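Putative cell invasion protein with MAC/Perforin domain (Bacteroides thetaiotaomicron VPI-5482, PDB 3KK7) is a gut-bacterial protein of the membrane-attack-complex/perforin (MACPF) family with a putative, unconfirmed role in cell invasion. Local coordinates at residues R139-T142 against I143-F147; T151-S154 against E155-V158; R385-N388 against S389-L393; T431-T434 against K435-I439. One frame throughout, in Å; residues are numbered along the deposited sequence.

Contact 1. Residues R139-T142 against I143-F147; sequences RQKT and IKETF
Lys-141 and Glu-145, one helical turn apart, are joined by a salt bridge: NZ lies 3.0 Å from Glu-145 OE2 and meets that oxygen on its syn side, somewhat out of the carboxylate plane. The lysine chain runs straight to CE and bends at chi4 (-66°), which swings the ammonium across to the acid. Thr-142 O is gripped twice near the helix end. Thr-146 N reaches it at 2.8 Å, whereas Thr-146 OG1 comes to the same Thr-142 O from above the carbonyl plane at 2.7 Å, so the hydroxyl adds a second donor. On the inner side, Arg-139 CD and Ile-143 CD1 touch at 3.7 Å. Bends at chi2 and chi3 (56° and 62°) curl the arginine away from the helix, and its guanidinium is held outside this turn by Ser-67 O, Glu-161 and Tyr-108. Thr-142 OG1 bonds to Gly-138 O and Thr-66 O. Helix 133-146 follows strand 93-108 and precedes strand 157-173 in the chain, a position that probably corresponds to that of a membrane-inserting segment in pore-forming MACPF relatives. Arg-139 and Ile-143 meet Leu-225 and Tyr-227 of strand 220-230, and Thr-146 and Phe-147 meet Ser-294 and Ser-292 of strand 288-298.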
# COMPACT_ATOMS: atom_id res chain seq x y z
N ARG A 139 14.01 -1.11 -8.84
CA ARG A 139 15.44 -1.28 -8.81
C ARG A 139 15.96 -1.20 -10.24
O ARG A 139 16.90 -0.44 -10.50
CB ARG A 139 15.87 -2.58 -8.09
CG ARG A 139 17.35 -2.96 -8.21
CD ARG A 139 18.27 -1.86 -7.72
NE ARG A 139 18.08 -1.55 -6.29
CZ ARG A 139 18.71 -2.16 -5.29
NH1 ARG A 139 19.56 -3.17 -5.50
NH2 ARG A 139 18.47 -1.77 -4.05
N GLN A 140 15.33 -1.93 -11.17
CA GLN A 140 15.77 -1.92 -12.55
C GLN A 140 15.72 -0.52 -13.14
O GLN A 140 16.58 -0.14 -13.90
CB GLN A 140 14.93 -2.86 -13.44
CG GLN A 140 15.46 -2.89 -14.90
CD GLN A 140 14.81 -3.94 -15.78
OE1 GLN A 140 13.82 -4.56 -15.42
NE2 GLN A 140 15.38 -4.13 -16.94
N LYS A 141 14.67 0.22 -12.82
CA LYS A 141 14.51 1.58 -13.30
C LYS A 141 15.69 2.46 -12.83
O LYS A 141 16.28 3.20 -13.62
CB LYS A 141 13.14 2.12 -12.84
CG LYS A 141 12.90 3.59 -13.15
CD LYS A 141 11.43 4.00 -12.89
CE LYS A 141 11.20 5.50 -13.14
NZ LYS A 141 11.94 6.38 -12.16
N THR A 142 16.07 2.31 -11.56
CA THR A 142 17.19 3.01 -11.01
C THR A 142 18.49 2.59 -11.68
O THR A 142 19.30 3.46 -12.04
CB THR A 142 17.32 2.77 -9.47
OG1 THR A 142 16.10 3.15 -8.83
CG2 THR A 142 18.47 3.58 -8.87
N ILE A 143 18.69 1.28 -11.83
CA ILE A 143 19.92 0.82 -12.49
C ILE A 143 20.01 1.49 -13.86
O ILE A 143 21.05 2.06 -14.21
CB ILE A 143 20.01 -0.70 -12.73
CG1 ILE A 143 19.82 -1.48 -11.43
CG2 ILE A 143 21.36 -1.06 -13.34
CD1 ILE A 143 20.76 -1.09 -10.32
N LYS A 144 18.92 1.45 -14.61
CA LYS A 144 18.93 2.02 -15.94
C LYS A 144 19.20 3.53 -15.95
O LYS A 144 19.85 4.02 -16.85
CB LYS A 144 17.64 1.69 -16.69
CG LYS A 144 17.51 0.24 -17.11
CD LYS A 144 16.35 0.11 -18.11
CE LYS A 144 16.25 -1.27 -18.69
NZ LYS A 144 15.19 -1.34 -19.74
N GLU A 145 18.75 4.24 -14.92
CA GLU A 145 18.96 5.69 -14.85
C GLU A 145 20.33 6.03 -14.32
O GLU A 145 20.85 7.10 -14.60
CB GLU A 145 17.93 6.38 -13.95
CG GLU A 145 16.53 6.43 -14.53
CD GLU A 145 15.46 6.80 -13.52
OE1 GLU A 145 15.76 7.07 -12.34
OE2 GLU A 145 14.28 6.84 -13.92
N THR A 146 20.92 5.13 -13.53
CA THR A 146 22.20 5.41 -12.86
C THR A 146 23.39 5.10 -13.72
O THR A 146 24.46 5.69 -13.54
CB THR A 146 22.36 4.57 -11.61
OG1 THR A 146 21.24 4.79 -10.77
CG2 THR A 146 23.62 4.92 -10.88
N PHE A 147 23.22 4.15 -14.62
CA PHE A 147 24.32 3.70 -15.45
C PHE A 147 24.09 4.10 -16.88
O PHE A 147 22.97 4.09 -17.38
CB PHE A 147 24.58 2.19 -15.28
CG PHE A 147 25.06 1.84 -13.92
CD1 PHE A 147 26.39 2.02 -13.59
CD2 PHE A 147 24.18 1.45 -12.94
CE1 PHE A 147 26.83 1.76 -12.30
CE2 PHE A 147 24.61 1.19 -11.67
CZ PHE A 147 25.94 1.34 -11.34

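Contact 2. Residues T151-S154 against E155-V158; sequences TDDS and EKVV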
# COMPACT_ATOMS: atom_id res chain seq x y z
N THR A 151 24.77 -1.23 -24.78
CA THR A 151 24.51 -2.24 -25.81
C THR A 151 24.62 -3.64 -25.20
O THR A 151 24.40 -4.65 -25.91
CB THR A 151 25.54 -2.13 -27.01
OG1 THR A 151 25.13 -1.06 -27.87
CG2 THR A 151 25.68 -3.45 -27.85
N ASP A 152 24.95 -3.71 -23.91
CA ASP A 152 25.38 -4.96 -23.26
C ASP A 152 24.41 -6.13 -23.41
O ASP A 152 23.18 -5.96 -23.35
CB ASP A 152 25.68 -4.73 -21.78
CG ASP A 152 26.94 -3.90 -21.55
OD1 ASP A 152 27.94 -4.11 -22.29
OD2 ASP A 152 26.94 -3.06 -20.62
N ASP A 153 24.99 -7.31 -23.65
CA ASP A 153 24.26 -8.58 -23.75
C ASP A 153 23.89 -8.98 -22.33
O ASP A 153 24.74 -9.41 -21.55
CB ASP A 153 25.19 -9.63 -24.39
CG ASP A 153 24.57 -11.03 -24.53
OD1 ASP A 153 23.45 -11.29 -24.01
OD2 ASP A 153 25.24 -11.89 -25.17
N SER A 154 22.61 -8.87 -22.00
CA SER A 154 22.16 -9.19 -20.65
C SER A 154 22.74 -10.52 -20.09
O SER A 154 22.85 -10.67 -18.88
CB SER A 154 20.62 -9.20 -20.59
OG SER A 154 20.10 -10.40 -21.16
N GLU A 155 23.09 -11.47 -20.95
CA GLU A 155 23.68 -12.73 -20.51
C GLU A 155 24.93 -12.54 -19.71
O GLU A 155 25.22 -13.33 -18.82
CB GLU A 155 24.06 -13.59 -21.69
CG GLU A 155 22.90 -14.15 -22.44
CD GLU A 155 22.80 -15.64 -22.28
OE1 GLU A 155 22.28 -16.06 -21.20
OE2 GLU A 155 23.23 -16.37 -23.23
N LYS A 156 25.70 -11.52 -20.05
CA LYS A 156 26.94 -11.22 -19.36
C LYS A 156 26.79 -10.27 -18.18
O LYS A 156 27.72 -10.09 -17.41
CB LYS A 156 27.95 -10.62 -20.35
CG LYS A 156 28.22 -11.48 -21.58
CD LYS A 156 29.44 -11.03 -22.37
CE LYS A 156 29.68 -11.96 -23.58
NZ LYS A 156 28.71 -11.65 -24.69
N VAL A 157 25.62 -9.68 -18.03
CA VAL A 157 25.38 -8.68 -17.02
C VAL A 157 25.18 -9.28 -15.63
O VAL A 157 24.47 -10.28 -15.48
CB VAL A 157 24.14 -7.82 -17.40
CG1 VAL A 157 23.62 -7.01 -16.24
CG2 VAL A 157 24.49 -6.92 -18.59
N VAL A 158 25.83 -8.70 -14.63
CA VAL A 158 25.52 -8.98 -13.23
C VAL A 158 25.52 -7.68 -12.44
O VAL A 158 26.28 -6.75 -12.75
CB VAL A 158 26.44 -10.05 -12.61
CG1 VAL A 158 27.89 -9.62 -12.63
CG2 VAL A 158 26.01 -10.39 -11.21
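Asp-153 turns its carboxylate forward over Glu-155 and Lys-156 because chi1 is 179°, with CG opposite the backbone nitrogen and beside the carbonyl carbon. Lys-156 answers with a chain extended to CE and bent at chi4 (76°), so that the two side chains cross at about a right angle and NZ stands 3.5 Å from Asp-153 OD2, a long salt bridge. The other oxygen, Asp-153 OD1, accepts Glu-155 N at 3.1 Å from above the carboxylate plane, which makes an Asx turn. Backbone bonds reinforce it: Lys-156 N reaches Asp-153 O at 2.8 Å, and Val-157 N reaches Ser-154 O at 3.1 Å, two overlapping turns that lead into strand 157-173. Beside these turns Val-157 CG2 rests against Asp-152 CB at 4.0 Å. Asp-152 OD2 bonds to Tyr-227 OH, and Lys-239 NZ donates to the carbonyl oxygens of Glu-155 and Val-157. Glu-155 CG packs alongside Asp-153 OD1, yet its bent chain carries the acid away, leaving Asp-153 OD1 and Glu-155 OE2 5.1 Å apart. With one amide and one ammonium shared between its two oxygens, Asp-153 is probably kept ionised, and the nearby lysine probably offsets part of the repulsion from the glutamate.

Contact 3. Residues R385-N388 against S389-L393; sequences RKSN and SGEKL
Leu-393 CD1 comes up to the guanidinium of Arg-385 at a slant, 4.1 Å from NE. The end of this flat group is held from beyond the hairpin, where Ala-416 O and Gln-418 O accept its hydrogens and Asp-420 pairs with its charge. On the other sheet face Lys-386 and Lys-392 run side by side in the same direction, with Lys-386 CE 4.0 Å from Lys-392 CG. Their ammonium groups NZ are 4.4 Å apart, like charges on an exposed surface. The hairpin closes through a type I turn from Ser-387 to Gly-390 followed by a G1 bulge, a classic combination. The evidence is the pair of bonds at Ser-387: its O takes Gly-390 N at 2.9 Å, while its N gives to Glu-391 O at 2.7 Å. Gly-390 sits at phi 95°, where a beta carbon would collide with the preceding carbonyl oxygen. Ser-387 OG, placed between backbone N and carbonyl carbon (chi1 79°), points into the turn, accepting Glu-391 N at 3.0 Å and sharing a hydrogen bond with Ser-389 OG at 2.8 Å. With an alanine here, Glu-391 N would probably lose its side-chain acceptor and the Ser-389 hydroxyl would be set free to turn. Beyond the bulge, Leu-393 N bonds to Arg-385 O in an antiparallel hydrogen-bonded pair. The turn thus joins strands 376-386 and 392-401, while Leu-393, Ser-387 and Arg-385 face helix 420-424 through Asp-420, Leu-423 and Lys-424.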
# COMPACT_ATOMS: atom_id res chain seq x y z
N ARG A 385 -27.48 -21.63 -5.19
CA ARG A 385 -27.11 -23.05 -5.23
C ARG A 385 -27.55 -23.72 -6.51
O ARG A 385 -28.26 -23.12 -7.33
CB ARG A 385 -27.73 -23.79 -4.04
CG ARG A 385 -29.26 -23.67 -3.95
CD ARG A 385 -29.85 -24.76 -3.06
NE ARG A 385 -31.31 -24.78 -3.14
CZ ARG A 385 -32.12 -23.98 -2.44
NH1 ARG A 385 -31.63 -23.07 -1.59
NH2 ARG A 385 -33.43 -24.10 -2.60
N LYS A 386 -27.11 -24.97 -6.68
CA LYS A 386 -27.56 -25.86 -7.76
C LYS A 386 -28.76 -26.68 -7.30
O LYS A 386 -28.75 -27.22 -6.19
CB LYS A 386 -26.46 -26.84 -8.21
CG LYS A 386 -25.28 -26.17 -8.87
CD LYS A 386 -24.60 -27.00 -9.98
CE LYS A 386 -23.72 -26.03 -10.82
NZ LYS A 386 -22.62 -26.71 -11.58
N SER A 387 -29.76 -26.79 -8.17
CA SER A 387 -30.91 -27.64 -7.92
C SER A 387 -30.48 -29.09 -7.94
O SER A 387 -29.36 -29.41 -8.33
CB SER A 387 -32.01 -27.40 -8.98
OG SER A 387 -31.75 -28.05 -10.21
N ASN A 388 -31.38 -29.98 -7.54
CA ASN A 388 -31.07 -31.40 -7.62
C ASN A 388 -31.13 -31.92 -9.06
O ASN A 388 -30.89 -33.10 -9.29
CB ASN A 388 -31.96 -32.22 -6.69
CG ASN A 388 -33.42 -32.18 -7.09
OD1 ASN A 388 -33.75 -32.16 -8.28
ND2 ASN A 388 -34.29 -32.21 -6.10
N SER A 389 -31.48 -31.06 -10.01
CA SER A 389 -31.38 -31.41 -11.41
C SER A 389 -30.09 -30.80 -12.01
O SER A 389 -29.77 -31.01 -13.18
CB SER A 389 -32.64 -31.01 -12.19
OG SER A 389 -32.81 -29.60 -12.27
N GLY A 390 -29.34 -30.07 -11.20
CA GLY A 390 -28.05 -29.55 -11.61
C GLY A 390 -28.14 -28.14 -12.11
O GLY A 390 -27.20 -27.62 -12.67
N GLU A 391 -29.28 -27.50 -11.88
CA GLU A 391 -29.56 -26.18 -12.44
C GLU A 391 -29.11 -25.06 -11.49
O GLU A 391 -29.39 -25.09 -10.28
CB GLU A 391 -31.05 -26.08 -12.77
CG GLU A 391 -31.58 -24.69 -13.13
CD GLU A 391 -33.00 -24.74 -13.68
OE1 GLU A 391 -33.56 -25.86 -13.83
OE2 GLU A 391 -33.55 -23.66 -13.98
N LYS A 392 -28.42 -24.06 -12.05
CA LYS A 392 -28.03 -22.91 -11.26
C LYS A 392 -29.27 -22.09 -10.90
O LYS A 392 -30.11 -21.79 -11.75
CB LYS A 392 -26.99 -22.07 -11.98
CG LYS A 392 -25.64 -22.76 -12.10
CD LYS A 392 -24.54 -21.73 -12.38
CE LYS A 392 -23.13 -22.33 -12.42
NZ LYS A 392 -22.78 -22.85 -13.78
N LEU A 393 -29.38 -21.78 -9.60
CA LEU A 393 -30.49 -21.02 -9.03
C LEU A 393 -30.00 -19.71 -8.40
O LEU A 393 -28.98 -19.69 -7.70
CB LEU A 393 -31.19 -21.82 -7.94
CG LEU A 393 -31.76 -23.17 -8.32
CD1 LEU A 393 -32.21 -23.88 -7.03
CD2 LEU A 393 -32.91 -22.98 -9.30

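Contact 4. Residues T431-T434 against K435-I439; sequences TFLT and KSNAI
Lys-435 lays its chain along Thr-431, the residue one turn earlier. CB is 3.4 Å from Thr-431 O, and CG stays close to the same oxygen. CD lies 4.0 Å from Thr-431 CG2, and CE keeps to that methyl at a like distance before chi4 (-86°) turns NZ off. With CG opposite the carbonyl carbon, beside the backbone N, the aliphatic part runs back toward the start of the helix, which is what sets it beside the threonine. The hydroxyl of Thr-431 is used elsewhere, on Ala-425 O. Next along, Ser-436 CB stands over one face of the Phe-432 ring, off toward its rim; the modelled approach of Ser-436 OG to Phe-432 O is too short to be trusted in detail, but Ser-436 N bonds to Phe-432 O at 2.8 Å. Helix 429-443 lies with one side against the sheet of the D2 domain: Phe-432 meets Lys-381 of strand 376-386 and Ile-396 of strand 392-401, and Ser-436 meets Ile-379 and, on strand 22-25, Leu-24. Asn-437 lies further round, its CB 3.2 Å from Leu-433 O and its amide crossing the end of Leu-433, though the separation there is short enough to leave the amide placement doubtful. As far as that placement can be trusted, an alanine here would probably take away the amide beside Leu-433 CD2 and leave that end of the leucine freer to turn. Thr-434 O takes Ala-438 N at 3.1 Å, and Thr-434 OG1 turns back to Ala-430 O.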
# COMPACT_ATOMS: atom_id res chain seq x y z
N THR A 431 -41.34 -12.29 -13.36
CA THR A 431 -41.05 -12.15 -11.93
C THR A 431 -39.85 -11.20 -11.74
O THR A 431 -39.81 -10.44 -10.77
CB THR A 431 -40.78 -13.53 -11.25
OG1 THR A 431 -41.49 -14.56 -11.95
CG2 THR A 431 -41.25 -13.54 -9.79
N PHE A 432 -38.91 -11.21 -12.68
CA PHE A 432 -37.75 -10.31 -12.61
C PHE A 432 -38.24 -8.86 -12.69
O PHE A 432 -37.85 -8.03 -11.86
CB PHE A 432 -36.71 -10.63 -13.70
CG PHE A 432 -35.42 -9.87 -13.55
CD1 PHE A 432 -34.44 -10.30 -12.67
CD2 PHE A 432 -35.18 -8.72 -14.28
CE1 PHE A 432 -33.24 -9.59 -12.53
CE2 PHE A 432 -34.00 -8.02 -14.14
CZ PHE A 432 -33.03 -8.45 -13.27
N LEU A 433 -39.12 -8.58 -13.67
CA LEU A 433 -39.82 -7.29 -13.83
C LEU A 433 -40.37 -6.81 -12.48
O LEU A 433 -39.98 -5.75 -12.00
CB LEU A 433 -40.98 -7.42 -14.86
CG LEU A 433 -41.85 -6.26 -15.41
CD1 LEU A 433 -42.91 -6.85 -16.40
CD2 LEU A 433 -42.57 -5.37 -14.36
N THR A 434 -41.25 -7.63 -11.89
CA THR A 434 -41.98 -7.31 -10.65
C THR A 434 -41.05 -7.07 -9.46
O THR A 434 -41.28 -6.16 -8.64
CB THR A 434 -42.97 -8.46 -10.27
OG1 THR A 434 -43.83 -8.74 -11.38
CG2 THR A 434 -43.81 -8.11 -9.03
N LYS A 435 -40.02 -7.91 -9.34
CA LYS A 435 -39.10 -7.83 -8.20
C LYS A 435 -38.16 -6.66 -8.36
O LYS A 435 -37.98 -5.88 -7.42
CB LYS A 435 -38.30 -9.12 -8.02
CG LYS A 435 -39.03 -10.18 -7.20
CD LYS A 435 -38.57 -11.59 -7.57
CE LYS A 435 -39.07 -12.62 -6.55
NZ LYS A 435 -38.14 -12.73 -5.40
N SER A 436 -37.57 -6.54 -9.55
CA SER A 436 -36.62 -5.48 -9.83
C SER A 436 -37.28 -4.12 -9.64
O SER A 436 -36.73 -3.24 -8.95
CB SER A 436 -36.00 -5.64 -11.23
OG SER A 436 -37.00 -5.90 -12.19
N ASN A 437 -38.49 -3.97 -10.20
CA ASN A 437 -39.26 -2.75 -10.05
C ASN A 437 -39.67 -2.48 -8.61
O ASN A 437 -39.77 -1.33 -8.22
CB ASN A 437 -40.53 -2.78 -10.91
CG ASN A 437 -40.26 -2.54 -12.39
OD1 ASN A 437 -39.25 -1.92 -12.76
ND2 ASN A 437 -41.18 -3.00 -13.23
N ALA A 438 -39.93 -3.54 -7.85
CA ALA A 438 -40.31 -3.39 -6.43
C ALA A 438 -39.11 -2.91 -5.60
O ALA A 438 -39.25 -1.98 -4.78
CB ALA A 438 -40.88 -4.71 -5.88
N ILE A 439 -37.95 -3.52 -5.83
CA ILE A 439 -36.68 -3.09 -5.20
C ILE A 439 -36.36 -1.65 -5.56
O ILE A 439 -36.02 -0.85 -4.70
CB ILE A 439 -35.50 -3.99 -5.62
CG1 ILE A 439 -35.56 -5.33 -4.90
CG2 ILE A 439 -34.18 -3.33 -5.29
CD1 ILE A 439 -34.55 -6.30 -5.42

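In the fold
Following the chain from the N terminus, contact 1 lies near the end of helix 133-146, and contact 2 closes the loop that carries the chain on into strand 157-173; their centres are about 14 Å apart. Both lean on Tyr-227 of strand 220-230, packing near one patch of the MACPF sheet. About 56 Å from contact 1, between centres, contact 3 closes the hairpin of strands 376-386 and 392-401 in the D2 region. Contact 4 then falls in helix 429-443, which packs on those same strands, about 22 Å from contact 3 between centres. All four follow in series: none nests or crosses. Contacts 1 and 4 lie on opposite sides of the chain's centre.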